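Local coordinates for protein guanine nucleotide exchange factor p115rhogef (Homo sapiens, PDB 1IAP) that acts as a guanine nucleotide exchange factor, probably for Rho, and carries an N-terminal RGS-like domain of the kind that binds G protein alpha subunits, at residues A20-V25 and P33-L38; P72-V77 and Q99-S104. All coordinates share one frame; numbering follows the deposited sequence.

Contact 1: residues A20-V25 and P33-L38; sequences ALLQHV and PLLCCL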
ATOM      1  N   ALA A  20       7.921  -3.123  -6.570  1.00 15.23           N
ATOM      2  CA  ALA A  20       7.722  -3.584  -7.943  1.00 15.83           C
ATOM      3  C   ALA A  20       6.223  -3.708  -8.207  1.00 14.13           C
ATOM      4  O   ALA A  20       5.722  -3.253  -9.237  1.00 16.13           O
ATOM      5  CB  ALA A  20       8.427  -4.939  -8.167  1.00 12.90           C
ATOM      6  N   LEU A  21       5.510  -4.287  -7.247  1.00 21.09           N
ATOM      7  CA  LEU A  21       4.065  -4.462  -7.354  1.00 21.64           C
ATOM      8  C   LEU A  21       3.384  -3.100  -7.437  1.00 19.61           C
ATOM      9  O   LEU A  21       2.497  -2.896  -8.263  1.00 17.26           O
ATOM     10  CB  LEU A  21       3.533  -5.240  -6.146  1.00 19.38           C
ATOM     11  CG  LEU A  21       2.014  -5.346  -5.986  1.00 15.27           C
ATOM     12  CD1 LEU A  21       1.415  -6.136  -7.146  1.00 18.45           C
ATOM     13  CD2 LEU A  21       1.685  -6.016  -4.654  1.00 18.73           C
ATOM     14  N   LEU A  22       3.814  -2.171  -6.582  1.00 14.91           N
ATOM     15  CA  LEU A  22       3.254  -0.830  -6.551  1.00 16.73           C
ATOM     16  C   LEU A  22       3.430  -0.123  -7.885  1.00 18.90           C
ATOM     17  O   LEU A  22       2.492   0.496  -8.381  1.00 22.72           O
ATOM     18  CB  LEU A  22       3.903   0.004  -5.435  1.00 14.38           C
ATOM     19  CG  LEU A  22       3.173   0.311  -4.118  1.00 29.02           C
ATOM     20  CD1 LEU A  22       1.752  -0.217  -4.093  1.00 19.64           C
ATOM     21  CD2 LEU A  22       3.967  -0.228  -2.955  1.00 16.74           C
ATOM     22  N   GLN A  23       4.631  -0.198  -8.458  1.00 14.21           N
ATOM     23  CA  GLN A  23       4.873   0.451  -9.744  1.00 11.61           C
ATOM     24  C   GLN A  23       3.965  -0.129 -10.816  1.00 19.40           C
ATOM     25  O   GLN A  23       3.429   0.604 -11.643  1.00 23.57           O
ATOM     26  CB  GLN A  23       6.335   0.331 -10.176  1.00 15.19           C
ATOM     27  CG  GLN A  23       6.585   0.967 -11.545  1.00 25.97           C
ATOM     28  CD  GLN A  23       8.045   1.066 -11.904  1.00 30.72           C
ATOM     29  OE1 GLN A  23       8.427   0.899 -13.066  1.00 38.27           O
ATOM     30  NE2 GLN A  23       8.873   1.365 -10.915  1.00 34.02           N
ATOM     31  N   HIS A  24       3.786  -1.446 -10.785  1.00 19.31           N
ATOM     32  CA  HIS A  24       2.925  -2.129 -11.743  1.00 21.29           C
ATOM     33  C   HIS A  24       1.495  -1.596 -11.604  1.00 24.14           C
ATOM     34  O   HIS A  24       0.933  -1.059 -12.554  1.00 24.96           O
ATOM     35  CB  HIS A  24       2.954  -3.640 -11.484  1.00 15.62           C
ATOM     36  CG  HIS A  24       2.100  -4.438 -12.423  1.00 23.40           C
ATOM     37  ND1 HIS A  24       2.415  -4.610 -13.753  1.00 22.75           N
ATOM     38  CD2 HIS A  24       0.952  -5.125 -12.217  1.00 21.84           C
ATOM     39  CE1 HIS A  24       1.498  -5.371 -14.326  1.00 28.77           C
ATOM     40  NE2 HIS A  24       0.600  -5.698 -13.415  1.00 27.15           N
ATOM     41  N   VAL A  25       0.937  -1.720 -10.401  1.00 20.39           N
ATOM     42  CA  VAL A  25      -0.421  -1.262 -10.107  1.00 21.71           C
ATOM     43  C   VAL A  25      -0.637   0.228 -10.406  1.00 26.57           C
ATOM     44  O   VAL A  25      -1.610   0.596 -11.070  1.00 24.48           O
ATOM     45  CB  VAL A  25      -0.803  -1.585  -8.635  1.00 18.40           C
ATOM     46  CG1 VAL A  25      -2.137  -0.952  -8.272  1.00 26.78           C
ATOM     47  CG2 VAL A  25      -0.863  -3.090  -8.438  1.00 19.66           C
ATOM     48  N   PRO A  33      -7.167   0.966  -3.850  1.00 22.67           N
ATOM     49  CA  PRO A  33      -7.401  -0.281  -3.115  1.00 24.90           C
ATOM     50  C   PRO A  33      -6.180  -0.891  -2.427  1.00 22.36           C
ATOM     51  O   PRO A  33      -6.240  -1.228  -1.244  1.00 19.21           O
ATOM     52  CB  PRO A  33      -7.967  -1.202  -4.193  1.00 28.71           C
ATOM     53  CG  PRO A  33      -8.734  -0.251  -5.054  1.00 23.54           C
ATOM     54  CD  PRO A  33      -7.755   0.888  -5.198  1.00 26.29           C
ATOM     55  N   LEU A  34      -5.083  -1.042  -3.160  1.00 21.31           N
ATOM     56  CA  LEU A  34      -3.871  -1.618  -2.590  1.00 18.75           C
ATOM     57  C   LEU A  34      -3.267  -0.690  -1.540  1.00 15.46           C
ATOM     58  O   LEU A  34      -2.891  -1.142  -0.473  1.00 19.76           O
ATOM     59  CB  LEU A  34      -2.832  -1.913  -3.683  1.00 22.21           C
ATOM     60  CG  LEU A  34      -1.471  -2.492  -3.252  1.00 21.96           C
ATOM     61  CD1 LEU A  34      -1.638  -3.805  -2.478  1.00 19.11           C
ATOM     62  CD2 LEU A  34      -0.604  -2.717  -4.481  1.00 24.14           C
ATOM     63  N   LEU A  35      -3.211   0.605  -1.842  1.00 19.09           N
ATOM     64  CA  LEU A  35      -2.646   1.578  -0.912  1.00 22.70           C
ATOM     65  C   LEU A  35      -3.455   1.636   0.379  1.00 22.24           C
ATOM     66  O   LEU A  35      -2.898   1.790   1.464  1.00 22.45           O
ATOM     67  CB  LEU A  35      -2.581   2.960  -1.561  1.00 19.16           C
ATOM     68  CG  LEU A  35      -1.620   3.087  -2.747  1.00 21.99           C
ATOM     69  CD1 LEU A  35      -1.781   4.446  -3.395  1.00 20.51           C
ATOM     70  CD2 LEU A  35      -0.183   2.850  -2.293  1.00 18.09           C
ATOM     71  N   CYS A  36      -4.767   1.494   0.244  1.00 23.05           N
ATOM     72  CA  CYS A  36      -5.680   1.512   1.378  1.00 21.42           C
ATOM     73  C   CYS A  36      -5.391   0.335   2.315  1.00 21.63           C
ATOM     74  O   CYS A  36      -5.276   0.506   3.530  1.00 21.26           O
ATOM     75  CB  CYS A  36      -7.125   1.464   0.872  1.00 22.85           C
ATOM     76  SG  CYS A  36      -8.374   1.346   2.160  1.00 23.23           S
ATOM     77  N   CYS A  37      -5.231  -0.852   1.736  1.00 19.05           N
ATOM     78  CA  CYS A  37      -4.943  -2.054   2.509  1.00 23.59           C
ATOM     79  C   CYS A  37      -3.615  -1.941   3.257  1.00 27.04           C
ATOM     80  O   CYS A  37      -3.505  -2.376   4.402  1.00 25.40           O
ATOM     81  CB  CYS A  37      -4.913  -3.285   1.598  1.00 24.06           C
ATOM     82  SG  CYS A  37      -6.537  -3.839   1.020  1.00 26.99           S
ATOM     83  N   LEU A  38      -2.612  -1.357   2.607  1.00 20.74           N
ATOM     84  CA  LEU A  38      -1.299  -1.196   3.230  1.00 18.43           C
ATOM     85  C   LEU A  38      -1.374  -0.225   4.411  1.00 21.09           C
ATOM     86  O   LEU A  38      -0.815  -0.490   5.474  1.00 23.03           O
ATOM     87  CB  LEU A  38      -0.269  -0.710   2.200  1.00 20.45           C
ATOM     88  CG  LEU A  38      -0.014  -1.600   0.978  1.00 26.19           C
ATOM     89  CD1 LEU A  38       1.015  -0.946   0.040  1.00 23.05           C
ATOM     90  CD2 LEU A  38       0.471  -2.972   1.421  1.00 21.49           C
TER
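Leu-22 and Leu-34 lie nearest each other along two helical segments, 20-25 and 33-38, that run roughly antiparallel at 145°, with their axes 11.3 Å apart at closest approach. They belong to consecutive helices, 15-28 and 32-43, joined by a short turn into a helical hairpin of the all-helical RGS-like domain. At that spacing the backbones stay well apart, and leucine and valine side chains bridge the gap in a wholly apolar, buried contact.

Leu-34 is at the middle of the contact. Its CG stands anti to the backbone N, which carries the CD2 methyl out to the opposite helix, where it meets three residues spaced along one helical face. Leu-22 CD1 presses on Leu-34 CD2 at 3.5 Å, tighter than usual for two methyl groups. Leu-21 CG and Val-25 CG2 each lie 4.0 Å from Leu-34 CD2, so one carbon is held by Leu-21, Leu-22 and Val-25 together. All three side chains cross that of Leu-34 at a slant.

Leu-22 reaches the far helix with an unusual shape: chi1 is -104° and chi2 -4°, both far from staggered values, so some strain is likely. Other helices close in around the pair: Leu-113 and Phe-116 of helix 106-121 lie against Leu-21, while Ile-181 of helix 171-187 touches both Leu-22 and Leu-35.

Beyond the tight pair, the same methyl of Leu-22 serves two more leucines of the facing helix: Leu-22 CD1 lies 4.0 Å from Leu-35 CD2 and 4.3 Å from Leu-38 CD1.

Contact 2: residues P72-V77 and Q99-S104; sequences PVPPNV and QEVVQS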
ATOM      1  N   PRO A  72     -13.880   2.073  -3.173  1.00 24.49           N
ATOM      2  CA  PRO A  72     -15.315   1.793  -3.032  1.00 26.26           C
ATOM      3  C   PRO A  72     -15.607   1.404  -1.576  1.00 24.87           C
ATOM      4  O   PRO A  72     -15.142   0.374  -1.081  1.00 28.61           O
ATOM      5  CB  PRO A  72     -15.541   0.637  -4.015  1.00 29.40           C
ATOM      6  CG  PRO A  72     -14.184  -0.011  -4.131  1.00 29.67           C
ATOM      7  CD  PRO A  72     -13.260   1.177  -4.164  1.00 27.97           C
ATOM      8  N   VAL A  73     -16.347   2.271  -0.893  1.00 26.12           N
ATOM      9  CA  VAL A  73     -16.680   2.090   0.516  1.00 26.08           C
ATOM     10  C   VAL A  73     -17.986   1.333   0.742  1.00 30.06           C
ATOM     11  O   VAL A  73     -18.973   1.566   0.047  1.00 29.56           O
ATOM     12  CB  VAL A  73     -16.800   3.470   1.220  1.00 29.29           C
ATOM     13  CG1 VAL A  73     -16.927   3.299   2.735  1.00 30.89           C
ATOM     14  CG2 VAL A  73     -15.606   4.354   0.874  1.00 31.03           C
ATOM     15  N   PRO A  74     -17.992   0.377   1.687  1.00 34.28           N
ATOM     16  CA  PRO A  74     -19.213  -0.383   1.971  1.00 37.48           C
ATOM     17  C   PRO A  74     -20.284   0.608   2.432  1.00 27.89           C
ATOM     18  O   PRO A  74     -20.056   1.389   3.357  1.00 29.37           O
ATOM     19  CB  PRO A  74     -18.777  -1.294   3.115  1.00 37.54           C
ATOM     20  CG  PRO A  74     -17.347  -1.554   2.795  1.00 38.05           C
ATOM     21  CD  PRO A  74     -16.848  -0.182   2.431  1.00 36.67           C
ATOM     22  N   PRO A  75     -21.451   0.612   1.770  1.00 32.11           N
ATOM     23  CA  PRO A  75     -22.547   1.524   2.122  1.00 31.29           C
ATOM     24  C   PRO A  75     -22.822   1.684   3.619  1.00 27.21           C
ATOM     25  O   PRO A  75     -23.076   2.795   4.082  1.00 22.46           O
ATOM     26  CB  PRO A  75     -23.743   0.952   1.351  1.00 33.36           C
ATOM     27  CG  PRO A  75     -23.326  -0.436   0.982  1.00 38.55           C
ATOM     28  CD  PRO A  75     -21.870  -0.313   0.708  1.00 29.65           C
ATOM     29  N   ASN A  76     -22.710   0.594   4.375  1.00 27.44           N
ATOM     30  CA  ASN A  76     -22.928   0.627   5.819  1.00 34.28           C
ATOM     31  C   ASN A  76     -21.891   1.512   6.515  1.00 31.63           C
ATOM     32  O   ASN A  76     -22.230   2.304   7.398  1.00 30.37           O
ATOM     33  CB  ASN A  76     -22.871  -0.787   6.410  1.00 42.74           C
ATOM     34  CG  ASN A  76     -23.915  -1.710   5.817  1.00 50.60           C
ATOM     35  OD1 ASN A  76     -23.585  -2.700   5.160  1.00 61.03           O
ATOM     36  ND2 ASN A  76     -25.185  -1.392   6.043  1.00 53.70           N
ATOM     37  N   VAL A  77     -20.629   1.368   6.117  1.00 31.38           N
ATOM     38  CA  VAL A  77     -19.541   2.153   6.692  1.00 31.16           C
ATOM     39  C   VAL A  77     -19.699   3.635   6.378  1.00 25.47           C
ATOM     40  O   VAL A  77     -19.572   4.476   7.268  1.00 30.41           O
ATOM     41  CB  VAL A  77     -18.170   1.646   6.198  1.00 34.89           C
ATOM     42  CG1 VAL A  77     -17.062   2.628   6.568  1.00 30.06           C
ATOM     43  CG2 VAL A  77     -17.878   0.289   6.810  1.00 37.43           C
ATOM     44  N   GLN A  99     -11.492  -2.888   9.143  1.00 29.27           N
ATOM     45  CA  GLN A  99     -11.628  -4.268   8.675  1.00 30.73           C
ATOM     46  C   GLN A  99     -12.676  -4.427   7.570  1.00 31.55           C
ATOM     47  O   GLN A  99     -12.468  -5.185   6.622  1.00 30.17           O
ATOM     48  CB  GLN A  99     -11.939  -5.217   9.840  1.00 35.88           C
ATOM     49  CG  GLN A  99     -10.896  -5.227  10.960  1.00 49.64           C
ATOM     50  CD  GLN A  99      -9.517  -5.724  10.529  1.00 58.04           C
ATOM     51  OE1 GLN A  99      -9.118  -5.594   9.369  1.00 60.41           O
ATOM     52  NE2 GLN A  99      -8.775  -6.284  11.479  1.00 63.24           N
ATOM     53  N   GLU A 100     -13.796  -3.714   7.691  1.00 33.72           N
ATOM     54  CA  GLU A 100     -14.859  -3.778   6.688  1.00 32.58           C
ATOM     55  C   GLU A 100     -14.410  -3.134   5.382  1.00 31.78           C
ATOM     56  O   GLU A 100     -14.763  -3.599   4.296  1.00 31.91           O
ATOM     57  CB  GLU A 100     -16.132  -3.091   7.185  1.00 36.39           C
ATOM     58  CG  GLU A 100     -16.905  -3.877   8.232  1.00 45.15           C
ATOM     59  CD  GLU A 100     -18.252  -3.246   8.556  1.00 53.82           C
ATOM     60  OE1 GLU A 100     -19.152  -3.281   7.687  1.00 52.03           O
ATOM     61  OE2 GLU A 100     -18.410  -2.711   9.675  1.00 56.86           O
ATOM     62  N   VAL A 101     -13.655  -2.047   5.493  1.00 27.94           N
ATOM     63  CA  VAL A 101     -13.146  -1.357   4.315  1.00 27.52           C
ATOM     64  C   VAL A 101     -12.112  -2.245   3.618  1.00 24.52           C
ATOM     65  O   VAL A 101     -12.137  -2.392   2.398  1.00 31.58           O
ATOM     66  CB  VAL A 101     -12.495  -0.007   4.680  1.00 27.41           C
ATOM     67  CG1 VAL A 101     -11.648   0.503   3.513  1.00 30.19           C
ATOM     68  CG2 VAL A 101     -13.573   1.022   5.030  1.00 20.99           C
ATOM     69  N   VAL A 102     -11.223  -2.846   4.404  1.00 22.84           N
ATOM     70  CA  VAL A 102     -10.178  -3.722   3.876  1.00 21.90           C
ATOM     71  C   VAL A 102     -10.788  -4.957   3.221  1.00 28.00           C
ATOM     72  O   VAL A 102     -10.347  -5.381   2.157  1.00 23.22           O
ATOM     73  CB  VAL A 102      -9.191  -4.166   4.981  1.00 19.68           C
ATOM     74  CG1 VAL A 102      -8.231  -5.238   4.455  1.00 21.85           C
ATOM     75  CG2 VAL A 102      -8.398  -2.975   5.482  1.00 19.40           C
ATOM     76  N   GLN A 103     -11.833  -5.502   3.838  1.00 25.97           N
ATOM     77  CA  GLN A 103     -12.496  -6.688   3.305  1.00 28.05           C
ATOM     78  C   GLN A 103     -13.056  -6.413   1.909  1.00 25.07           C
ATOM     79  O   GLN A 103     -12.913  -7.239   1.005  1.00 29.18           O
ATOM     80  CB  GLN A 103     -13.610  -7.141   4.259  1.00 37.03           C
ATOM     81  CG  GLN A 103     -14.034  -8.592   4.094  1.00 48.83           C
ATOM     82  CD  GLN A 103     -14.950  -8.817   2.903  1.00 57.67           C
ATOM     83  OE1 GLN A 103     -14.733  -9.727   2.102  1.00 65.06           O
ATOM     84  NE2 GLN A 103     -15.985  -7.992   2.788  1.00 60.37           N
ATOM     85  N   SER A 104     -13.643  -5.232   1.729  1.00 31.70           N
ATOM     86  CA  SER A 104     -14.224  -4.835   0.448  1.00 33.79           C
ATOM     87  C   SER A 104     -13.213  -4.533  -0.665  1.00 35.73           C
ATOM     88  O   SER A 104     -13.607  -4.263  -1.803  1.00 36.43           O
ATOM     89  CB  SER A 104     -15.155  -3.634   0.639  1.00 37.30           C
ATOM     90  OG  SER A 104     -14.468  -2.539   1.221  1.00 42.98           O
TER
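Pro-74 and Ser-104 make the closest approach between segments 72-77 and 99-104, where a proline-rich loop entering helix 75-81 lies against the end of helix 91-103. This meeting is van der Waals in kind: the ring carbon CG of Pro-74 sits 3.4 Å from Ser-104 OG and also touches the backbone O of Glu-100.

The polar bond here belongs to one segment. Ser-104 OG donates to Val-101 O at 2.6 Å, tilted 32° from the carbonyl plane; its chi1 of 58° turns the hydroxyl back toward the preceding turn. An alanine here would remove the hydroxyl, which is likely to leave Val-101 O without its short side-chain donor and open a small gap beside Pro-74 CG.

Van der Waals contacts of Val-77 complete the interface. It divides its two methyls between neighbouring residues of the helix: CG1 makes an apolar contact with Val-101 CG2 at 4.1 Å, the side chains nearly perpendicular, while CG2 lies 3.8 Å from Glu-100 CB and against the carboxylate end of the same residue, the two chains running past each other in opposite directions.

Pro-74 is the N-cap residue of helix 75-81, and the arrangement is a helix start, preceded by prolines, packed on a helix C-terminal region within an all-helical RGS-like domain.

In the fold
Contact 1 closes before contact 2 opens along the chain, and their centres lie about 18 Å apart within one RGS-like domain. The first sits in the core, about 5 Å from the centre of the chain, and the second about 16 Å out, where it is only partly buried. Helix 32-43 joins them: one side of it faces helix 15-28, while Cys-36 and Cys-37 pack on Val-101 and Val-102 of helix 91-103. Cys-36 SG comes within 3.6 Å of Val-101 CG1. Phe-58 of helix 48-63 touches both Cys-36 and Val-101, so packing runs continuously from the central helices to the outlying 75-81 helix, consistent with a single compact domain.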